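Local coordinates for protein AncCDT-1 (PDB 5T0W) that binds amino acids, here arginine, as a reconstructed ancestral solute-binding protein from the lineage that led to cyclohexadienyl dehydratase, at residues D32-S37 against A185-K190; I50-A55 against N225-Q230; S88-T91 against E95-K98. All coordinates share one frame; numbering follows the deposited sequence.

How the contacts relate
Contacts 1 and 3 both reach the bound arginine, while contact 2 lies away from the cleft, between two helices of one lobe, where the side chain of Leu52 is about 13 Å from the ligand. Contact 2 is a buried helix-to-helix packing, contact 1 is partly buried and joins the two lobes, and contact 3 is a buried polar site. Their chemistry follows: apolar contact with an indole in contact 2, an aliphatic chain over a phenol ring in contact 1, charged and directional hydrogen bonds in contact 3. Segment 32-37 links the set, since Ser37 packs on Ile50 of contact 2 and Tyr33 and Phe36 pack on Gly89 of contact 3.

Contact 1 of 3, residues D32-S37 against A185-K190; sequences DYKPFS and AAYYAK. With ARG (arginine), chain E.
Lys34 lays its aliphatic chain over the Tyr187 ring: CB stands 3.7 Å from the ring centroid, 20° off the normal, a CH-pi contact offset toward the rim. The Lys34 chain then runs obliquely across the phenol, CD reaching Tyr187 CE1 at 3.3 Å, and bends at chi3 (-95°). Tyr187 offers this face because its CG is anti to the backbone N (chi1 -171°), and Pro35 CB meets Tyr187 CD2 at 3.9 Å. A cis peptide bond precedes Pro35, and Phe36 and Ser37 both face Tyr33 in a classic beta bulge, Tyr33 O accepting from both of their amides. In the two-lobed fold of periplasmic binding proteins this joins the lobes: the loop 32-37 belongs to one, helix 182-189 to the other, and the ligand lies in the cleft between. Tyr33 turns to that cleft, with NE of the bound arginine 3.2 Å above its ring plane, over the centre. With an alanine here, the ligand guanidinium would probably lose the ring it lies against and be held less firmly on that side. Pro35 is also touched by Trp244 and Phe245 of helix 236-245.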
loop_
_atom_site.group_PDB
_atom_site.type_symbol
_atom_site.label_atom_id
_atom_site.label_comp_id
_atom_site.label_asym_id
_atom_site.label_seq_id
_atom_site.Cartn_x
_atom_site.Cartn_y
_atom_site.Cartn_z
ATOM N N ASP A 32 -2.250 -4.361 -8.168
ATOM C CA ASP A 32 -0.949 -5.031 -8.347
ATOM C C ASP A 32 -0.040 -4.579 -7.238
ATOM O O ASP A 32 0.827 -3.736 -7.444
ATOM C CB ASP A 32 -0.287 -4.840 -9.724
ATOM C CG ASP A 32 0.696 -5.982 -10.054
ATOM O OD1 ASP A 32 1.062 -6.748 -9.121
ATOM O OD2 ASP A 32 1.077 -6.138 -11.257
ATOM N N TYR A 33 -0.254 -5.139 -6.049
ATOM C CA TYR A 33 0.484 -4.704 -4.880
ATOM C C TYR A 33 0.513 -5.804 -3.850
ATOM O O TYR A 33 -0.129 -5.717 -2.816
ATOM C CB TYR A 33 -0.152 -3.429 -4.335
ATOM C CG TYR A 33 0.699 -2.703 -3.346
ATOM C CD1 TYR A 33 1.956 -2.215 -3.700
ATOM C CD2 TYR A 33 0.245 -2.476 -2.065
ATOM C CE1 TYR A 33 2.737 -1.531 -2.796
ATOM C CE2 TYR A 33 1.016 -1.791 -1.168
ATOM C CZ TYR A 33 2.253 -1.333 -1.550
ATOM O OH TYR A 33 3.011 -0.687 -0.682
ATOM N N LYS A 34 1.188 -6.892 -4.199
ATOM C CA LYS A 34 1.265 -8.064 -3.342
ATOM C C LYS A 34 2.113 -7.702 -2.190
ATOM O O LYS A 34 3.065 -6.987 -2.357
ATOM C CB LYS A 34 1.927 -9.230 -4.049
ATOM C CG LYS A 34 1.069 -9.877 -5.104
ATOM C CD LYS A 34 1.839 -10.723 -6.143
ATOM C CE LYS A 34 2.204 -9.976 -7.432
ATOM N NZ LYS A 34 3.075 -10.859 -8.288
ATOM N N PRO A 35 1.780 -8.202 -1.008
ATOM C CA PRO A 35 0.663 -9.075 -0.682
ATOM C C PRO A 35 -0.633 -8.347 -0.203
ATOM O O PRO A 35 -1.496 -8.978 0.402
ATOM C CB PRO A 35 1.244 -9.916 0.448
ATOM C CG PRO A 35 2.085 -8.945 1.192
ATOM C CD PRO A 35 2.634 -7.978 0.169
ATOM N N PHE A 36 -0.792 -7.064 -0.504
ATOM C CA PHE A 36 -1.951 -6.313 -0.008
ATOM C C PHE A 36 -3.171 -6.478 -0.889
ATOM O O PHE A 36 -4.243 -6.846 -0.398
ATOM C CB PHE A 36 -1.606 -4.842 0.133
ATOM C CG PHE A 36 -0.671 -4.562 1.243
ATOM C CD1 PHE A 36 -1.150 -4.424 2.530
ATOM C CD2 PHE A 36 0.695 -4.470 1.013
ATOM C CE1 PHE A 36 -0.294 -4.193 3.589
ATOM C CE2 PHE A 36 1.574 -4.227 2.067
ATOM C CZ PHE A 36 1.069 -4.085 3.352
ATOM N N SER A 37 -3.020 -6.244 -2.192
ATOM C CA SER A 37 -4.090 -6.565 -3.131
ATOM C C SER A 37 -3.544 -6.869 -4.520
ATOM O O SER A 37 -2.734 -6.111 -5.080
ATOM C CB SER A 37 -5.106 -5.435 -3.220
ATOM O OG SER A 37 -4.473 -4.279 -3.676
ATOM N N ALA A 185 8.742 -5.427 -0.566
ATOM C CA ALA A 185 10.125 -5.747 -0.887
ATOM C C ALA A 185 10.440 -7.187 -0.555
ATOM O O ALA A 185 11.092 -7.895 -1.337
ATOM C CB ALA A 185 11.057 -4.828 -0.108
ATOM N N ALA A 186 9.974 -7.630 0.612
ATOM C CA ALA A 186 10.193 -8.990 1.023
ATOM C C ALA A 186 9.523 -9.941 0.051
ATOM O O ALA A 186 10.130 -10.918 -0.408
ATOM C CB ALA A 186 9.672 -9.203 2.436
ATOM N N TYR A 187 8.270 -9.655 -0.264
ATOM C CA TYR A 187 7.507 -10.499 -1.190
ATOM C C TYR A 187 8.197 -10.603 -2.565
ATOM O O TYR A 187 8.354 -11.694 -3.073
ATOM C CB TYR A 187 6.054 -10.009 -1.276
ATOM C CG TYR A 187 5.110 -10.925 -2.044
ATOM C CD1 TYR A 187 5.119 -10.961 -3.443
ATOM C CD2 TYR A 187 4.184 -11.775 -1.344
ATOM C CE1 TYR A 187 4.252 -11.809 -4.130
ATOM C CE2 TYR A 187 3.301 -12.616 -2.022
ATOM C CZ TYR A 187 3.328 -12.621 -3.418
ATOM O OH TYR A 187 2.486 -13.445 -4.130
ATOM N N TYR A 188 8.683 -9.488 -3.112
ATOM C CA TYR A 188 9.468 -9.517 -4.355
ATOM C C TYR A 188 10.804 -10.287 -4.247
ATOM O O TYR A 188 11.291 -10.821 -5.250
ATOM C CB TYR A 188 9.745 -8.098 -4.911
ATOM C CG TYR A 188 8.617 -7.527 -5.774
ATOM C CD1 TYR A 188 8.166 -8.202 -6.895
ATOM C CD2 TYR A 188 8.010 -6.307 -5.459
ATOM C CE1 TYR A 188 7.128 -7.694 -7.660
ATOM C CE2 TYR A 188 6.978 -5.786 -6.219
ATOM C CZ TYR A 188 6.538 -6.470 -7.319
ATOM O OH TYR A 188 5.491 -5.963 -8.098
ATOM N N ALA A 189 11.400 -10.351 -3.060
ATOM C CA ALA A 189 12.630 -11.106 -2.899
ATOM C C ALA A 189 12.410 -12.643 -2.975
ATOM O O ALA A 189 13.332 -13.335 -3.353
ATOM C CB ALA A 189 13.317 -10.728 -1.611
ATOM N N LYS A 190 11.226 -13.144 -2.611
ATOM C CA LYS A 190 10.807 -14.535 -2.828
ATOM C C LYS A 190 9.720 -14.994 -1.867
ATOM O O LYS A 190 9.891 -14.959 -0.666
ATOM C CB LYS A 190 11.997 -15.500 -2.748
HETATM N N ARG E . 2.390 2.500 1.514
HETATM C CA ARG E . 2.780 3.366 0.394
HETATM C C ARG E . 1.853 4.522 0.375
HETATM O O ARG E . 2.176 5.509 -0.287
HETATM C CB ARG E . 2.670 2.636 -0.912
HETATM C CG ARG E . 1.245 2.281 -1.223
HETATM C CD ARG E . 1.092 1.762 -2.651
HETATM N NE ARG E . -0.067 0.889 -2.733
HETATM C CZ ARG E . -0.530 0.377 -3.862
HETATM N NH1 ARG E . -1.589 -0.442 -3.847
HETATM N NH2 ARG E . 0.072 0.673 -5.007
HETATM O OXT ARG E . 0.776 4.465 1.000
#

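Contact 2 of 3, residues I50-A55 against N225-Q230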
loop_
_atom_site.group_PDB
_atom_site.type_symbol
_atom_site.label_atom_id
_atom_site.label_comp_id
_atom_site.label_asym_id
_atom_site.label_seq_id
_atom_site.Cartn_x
_atom_site.Cartn_y
_atom_site.Cartn_z
ATOM N N ILE A 50 -7.768 -7.352 0.729
ATOM C CA ILE A 50 -8.950 -7.969 0.126
ATOM C C ILE A 50 -9.691 -8.729 1.199
ATOM O O ILE A 50 -10.893 -8.541 1.374
ATOM C CB ILE A 50 -8.552 -8.891 -1.029
ATOM C CG1 ILE A 50 -7.815 -8.081 -2.113
ATOM C CG2 ILE A 50 -9.758 -9.583 -1.621
ATOM C CD1 ILE A 50 -8.550 -6.849 -2.607
ATOM N N ASP A 51 -8.979 -9.535 1.968
ATOM C CA ASP A 51 -9.628 -10.269 3.053
ATOM C C ASP A 51 -10.259 -9.332 4.074
ATOM O O ASP A 51 -11.367 -9.553 4.547
ATOM C CB ASP A 51 -8.633 -11.192 3.749
ATOM C CG ASP A 51 -8.236 -12.384 2.894
ATOM O OD1 ASP A 51 -8.735 -12.519 1.757
ATOM O OD2 ASP A 51 -7.397 -13.177 3.372
ATOM N N LEU A 52 -9.543 -8.273 4.412
ATOM C CA LEU A 52 -10.076 -7.284 5.324
ATOM C C LEU A 52 -11.324 -6.652 4.731
ATOM O O LEU A 52 -12.349 -6.577 5.411
ATOM C CB LEU A 52 -9.014 -6.235 5.641
ATOM C CG LEU A 52 -7.973 -6.731 6.673
ATOM C CD1 LEU A 52 -6.816 -5.780 6.968
ATOM C CD2 LEU A 52 -8.585 -7.231 7.979
ATOM N N ALA A 53 -11.241 -6.202 3.477
ATOM C CA ALA A 53 -12.411 -5.674 2.779
ATOM C C ALA A 53 -13.599 -6.627 2.890
ATOM O O ALA A 53 -14.714 -6.207 3.200
ATOM C CB ALA A 53 -12.094 -5.410 1.328
ATOM N N LYS A 54 -13.350 -7.910 2.663
ATOM C CA LYS A 54 -14.399 -8.909 2.788
ATOM C C LYS A 54 -14.974 -8.929 4.175
ATOM O O LYS A 54 -16.196 -9.014 4.333
ATOM C CB LYS A 54 -13.871 -10.292 2.468
ATOM C CG LYS A 54 -13.615 -10.474 0.991
ATOM C CD LYS A 54 -13.207 -11.901 0.700
ATOM C CE LYS A 54 -13.080 -12.081 -0.800
ATOM N NZ LYS A 54 -12.269 -13.282 -1.067
ATOM N N ALA A 55 -14.108 -8.883 5.185
ATOM C CA ALA A 55 -14.559 -8.942 6.581
ATOM C C ALA A 55 -15.457 -7.748 6.890
ATOM O O ALA A 55 -16.491 -7.892 7.545
ATOM C CB ALA A 55 -13.361 -8.990 7.547
ATOM N N ASN A 225 -13.687 1.839 12.483
ATOM C CA ASN A 225 -12.853 1.692 13.658
ATOM C C ASN A 225 -13.424 0.657 14.611
ATOM O O ASN A 225 -12.677 -0.135 15.163
ATOM C CB ASN A 225 -12.608 3.015 14.383
ATOM C CG ASN A 225 -11.595 3.883 13.667
ATOM O OD1 ASN A 225 -10.646 3.389 13.035
ATOM N ND2 ASN A 225 -11.819 5.181 13.706
ATOM N N ASN A 226 -14.738 0.650 14.799
ATOM C CA ASN A 226 -15.323 -0.307 15.680
ATOM C C ASN A 226 -15.022 -1.716 15.166
ATOM O O ASN A 226 -14.640 -2.598 15.939
ATOM C CB ASN A 226 -16.849 -0.099 15.788
ATOM C CG ASN A 226 -17.228 1.066 16.682
ATOM O OD1 ASN A 226 -16.463 1.473 17.560
ATOM N ND2 ASN A 226 -18.442 1.584 16.490
ATOM N N TRP A 227 -15.201 -1.889 13.859
ATOM C CA TRP A 227 -15.075 -3.183 13.200
ATOM C C TRP A 227 -13.663 -3.712 13.355
ATOM O O TRP A 227 -13.454 -4.880 13.615
ATOM C CB TRP A 227 -15.435 -3.037 11.697
ATOM C CG TRP A 227 -14.778 -4.029 10.841
ATOM C CD1 TRP A 227 -15.077 -5.334 10.745
ATOM C CD2 TRP A 227 -13.675 -3.799 9.974
ATOM N NE1 TRP A 227 -14.229 -5.952 9.861
ATOM C CE2 TRP A 227 -13.343 -5.033 9.388
ATOM C CE3 TRP A 227 -12.908 -2.675 9.654
ATOM C CZ2 TRP A 227 -12.281 -5.185 8.483
ATOM C CZ3 TRP A 227 -11.851 -2.820 8.734
ATOM C CH2 TRP A 227 -11.557 -4.078 8.158
ATOM N N LEU A 228 -12.704 -2.831 13.131
ATOM C CA LEU A 228 -11.315 -3.155 13.208
ATOM C C LEU A 228 -10.988 -3.520 14.630
ATOM O O LEU A 228 -10.347 -4.534 14.886
ATOM C CB LEU A 228 -10.482 -1.949 12.757
ATOM C CG LEU A 228 -8.969 -2.123 12.712
ATOM C CD1 LEU A 228 -8.573 -3.322 11.847
ATOM C CD2 LEU A 228 -8.333 -0.839 12.190
ATOM N N LYS A 229 -11.410 -2.684 15.563
ATOM C CA LYS A 229 -11.229 -2.943 16.992
ATOM C C LYS A 229 -11.671 -4.357 17.355
ATOM O O LYS A 229 -10.971 -5.098 18.024
ATOM C CB LYS A 229 -12.055 -1.923 17.757
ATOM C CG LYS A 229 -11.534 -1.537 19.109
ATOM C CD LYS A 229 -12.428 -0.471 19.690
ATOM C CE LYS A 229 -12.221 0.968 19.092
ATOM N NZ LYS A 229 -11.662 1.943 20.085
ATOM N N GLN A 230 -12.852 -4.711 16.883
ATOM C CA GLN A 230 -13.445 -6.025 17.098
ATOM C C GLN A 230 -12.567 -7.167 16.579
ATOM O O GLN A 230 -12.458 -8.184 17.231
ATOM C CB GLN A 230 -14.853 -6.081 16.464
ATOM C CG GLN A 230 -15.544 -7.437 16.514
ATOM C CD GLN A 230 -15.828 -7.893 17.913
ATOM O OE1 GLN A 230 -16.043 -7.075 18.813
ATOM N NE2 GLN A 230 -15.756 -9.201 18.139
#
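Trp227 carries the contact from the helix 225-230 side, its indole reaching across to Leu52 and Ala55 on helix 48-60. The nearest CA pairs are Ala55 to Trp227 at 8.8 Å and Leu52 to Leu228 at 9.0 Å, and the indole spans the space between the two segments. Along the second segment, Asn225 comes first and looks elsewhere, its OD1 accepting a hydrogen bond from Asp104 N. Trp227 follows with CG anti to its backbone N (chi1 153°), which sends the indole out from its own helix toward the other. Its six-membered ring goes to Leu52: CZ2 lies 3.4 Å from Leu52 O, and CH2 is 4.2 Å from Leu52 CB. Ala55 CB comes in the plane of the indole, at its edge, 3.9 Å from NE1 and 4.1 Å from CZ2. The two segments share apolar contact and no hydrogen bond; the indole NE1 is 3.8 Å from Ala55 O, and the small alanine side chain lets the indole come near the helix backbone. Further on, Gln230 turns to its own helix end, where its NE2 bonds Asp234 OD2. One residue beyond the segment, Met231 touches Leu52 and Ala55 as well. Helix 236-245 also packs on helix 48-60, with Leu240 against Leu52, and Asp51 OD2 forms a salt bridge with Lys243 NZ and a hydrogen bond with Trp244 NE1, while Ile50 and Ala53 pack on Phe66 of strand 63-68.

Contact 3 of 3, residues S88-T91 against E95-K98; sequences SGMT and ERKK. With ARG (arginine), chain E.
The binding site for the backbone groups of an amino acid is formed here, where Thr91 and Arg96 meet around the carboxylate of the bound arginine. Arg96 NH1 donates to Thr91 O at 2.9 Å with an N-H...O angle of 150°; the carbonyl oxygen lies almost in the guanidinium plane, while the donor is tilted 18° from the carbonyl plane. The same nitrogen also donates to the ligand OXT, and Arg96 NH2 donates to the ligand O at 2.9 Å, so the guanidinium meets the carboxylate edge-on through two nitrogens. Arg96 reaches this far because its chain is extended from CG to NE, starting from a short helix that includes Arg96. Such a paired arginine-carboxylate grip, together with a backbone amide, is how family 3 solute-binding proteins commonly hold their amino-acid ligands. Here the amide is Thr91 N, which donates to OXT at 2.8 Å, nearly straight at 169°. The ligand's ammonium donates to Gly89 O at 2.8 Å and to Thr91 OG1 at 2.9 Å, so Thr91 holds both the carboxylate, through its N, and the ammonium, through OG1. At the other end of the ligand, its guanidinium donates from NE to Ser88 O at 3.1 Å and from NH1 to Ser88 OG at 3.0 Å; Ser88 OG is itself bonded to Asp30 N, which fixes its position. Met90, with CG anti to the backbone N and its chain extended beyond, crosses the Arg96 side chain, CE lying 3.5 Å from Arg96 CD. Trp71 and Phe102 also touch both Met90 and Arg96, and Asp181, Gln139 and Thr143 also hydrogen-bond the ligand.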
loop_
_atom_site.group_PDB
_atom_site.type_symbol
_atom_site.label_atom_id
_atom_site.label_comp_id
_atom_site.label_asym_id
_atom_site.label_seq_id
_atom_site.Cartn_x
_atom_site.Cartn_y
_atom_site.Cartn_z
ATOM N N SER A 88 -5.726 -0.352 0.417
ATOM C CA SER A 88 -4.700 -0.472 -0.633
ATOM C C SER A 88 -3.309 -0.150 -0.135
ATOM O O SER A 88 -2.530 0.515 -0.808
ATOM C CB SER A 88 -5.042 0.388 -1.860
ATOM O OG SER A 88 -4.444 -0.155 -3.020
ATOM N N GLY A 89 -3.015 -0.639 1.056
ATOM C CA GLY A 89 -1.708 -0.467 1.667
ATOM C C GLY A 89 -1.326 0.975 1.877
ATOM O O GLY A 89 -0.185 1.336 1.680
ATOM N N MET A 90 -2.304 1.799 2.240
ATOM C CA MET A 90 -2.088 3.216 2.311
ATOM C C MET A 90 -1.512 3.709 3.640
ATOM O O MET A 90 -2.106 3.577 4.692
ATOM C CB MET A 90 -3.374 3.929 2.027
ATOM C CG MET A 90 -3.182 5.409 1.894
ATOM S SD MET A 90 -4.578 6.169 1.134
ATOM C CE MET A 90 -4.083 7.870 1.263
ATOM N N THR A 91 -0.319 4.268 3.567
ATOM C CA THR A 91 0.330 4.889 4.702
ATOM C C THR A 91 -0.433 6.162 5.112
ATOM O O THR A 91 -0.866 6.924 4.278
ATOM C CB THR A 91 1.773 5.260 4.325
ATOM O OG1 THR A 91 2.491 4.080 3.964
ATOM C CG2 THR A 91 2.468 5.932 5.465
ATOM N N GLU A 95 0.182 15.072 5.247
ATOM C CA GLU A 95 -0.290 15.683 3.994
ATOM C C GLU A 95 -1.608 15.052 3.525
ATOM O O GLU A 95 -2.507 15.755 3.110
ATOM C CB GLU A 95 0.799 15.581 2.905
ATOM C CG GLU A 95 0.976 16.832 2.040
ATOM C CD GLU A 95 1.756 16.555 0.718
ATOM O OE1 GLU A 95 2.445 15.501 0.615
ATOM O OE2 GLU A 95 1.652 17.380 -0.230
ATOM N N ARG A 96 -1.702 13.716 3.607
ATOM C CA ARG A 96 -2.917 12.985 3.212
ATOM C C ARG A 96 -4.082 13.155 4.188
ATOM O O ARG A 96 -5.236 13.198 3.762
ATOM C CB ARG A 96 -2.639 11.503 3.077
ATOM C CG ARG A 96 -1.787 11.154 1.889
ATOM C CD ARG A 96 -1.207 9.741 2.009
ATOM N NE ARG A 96 -0.528 9.361 0.784
ATOM C CZ ARG A 96 0.041 8.190 0.597
ATOM N NH1 ARG A 96 0.022 7.271 1.544
ATOM N NH2 ARG A 96 0.643 7.951 -0.544
ATOM N N LYS A 97 -3.778 13.263 5.482
ATOM C CA LYS A 97 -4.792 13.570 6.542
ATOM C C LYS A 97 -5.581 14.865 6.257
ATOM O O LYS A 97 -6.760 14.964 6.606
ATOM C CB LYS A 97 -4.150 13.625 7.955
ATOM C CG LYS A 97 -3.985 12.266 8.617
ATOM C CD LYS A 97 -2.983 12.305 9.767
ATOM C CE LYS A 97 -3.609 12.496 11.153
ATOM N NZ LYS A 97 -3.705 11.193 11.907
ATOM N N LYS A 98 -4.937 15.818 5.591
ATOM C CA LYS A 98 -5.601 17.055 5.185
ATOM C C LYS A 98 -6.637 16.845 4.104
ATOM O O LYS A 98 -7.490 17.693 3.914
ATOM C CB LYS A 98 -4.578 18.076 4.674
ATOM C CG LYS A 98 -3.588 18.539 5.732
ATOM C CD LYS A 98 -2.398 19.245 5.088
ATOM C CE LYS A 98 -1.298 19.546 6.075
ATOM N NZ LYS A 98 -1.838 20.093 7.357
HETATM N N ARG E . 2.390 2.500 1.514
HETATM C CA ARG E . 2.780 3.366 0.394
HETATM C C ARG E . 1.853 4.522 0.375
HETATM O O ARG E . 2.176 5.509 -0.287
HETATM C CB ARG E . 2.670 2.636 -0.912
HETATM C CG ARG E . 1.245 2.281 -1.223
HETATM C CD ARG E . 1.092 1.762 -2.651
HETATM N NE ARG E . -0.067 0.889 -2.733
HETATM C CZ ARG E . -0.530 0.377 -3.862
HETATM N NH1 ARG E . -1.589 -0.442 -3.847
HETATM N NH2 ARG E . 0.072 0.673 -5.007
HETATM O OXT ARG E . 0.776 4.465 1.000
#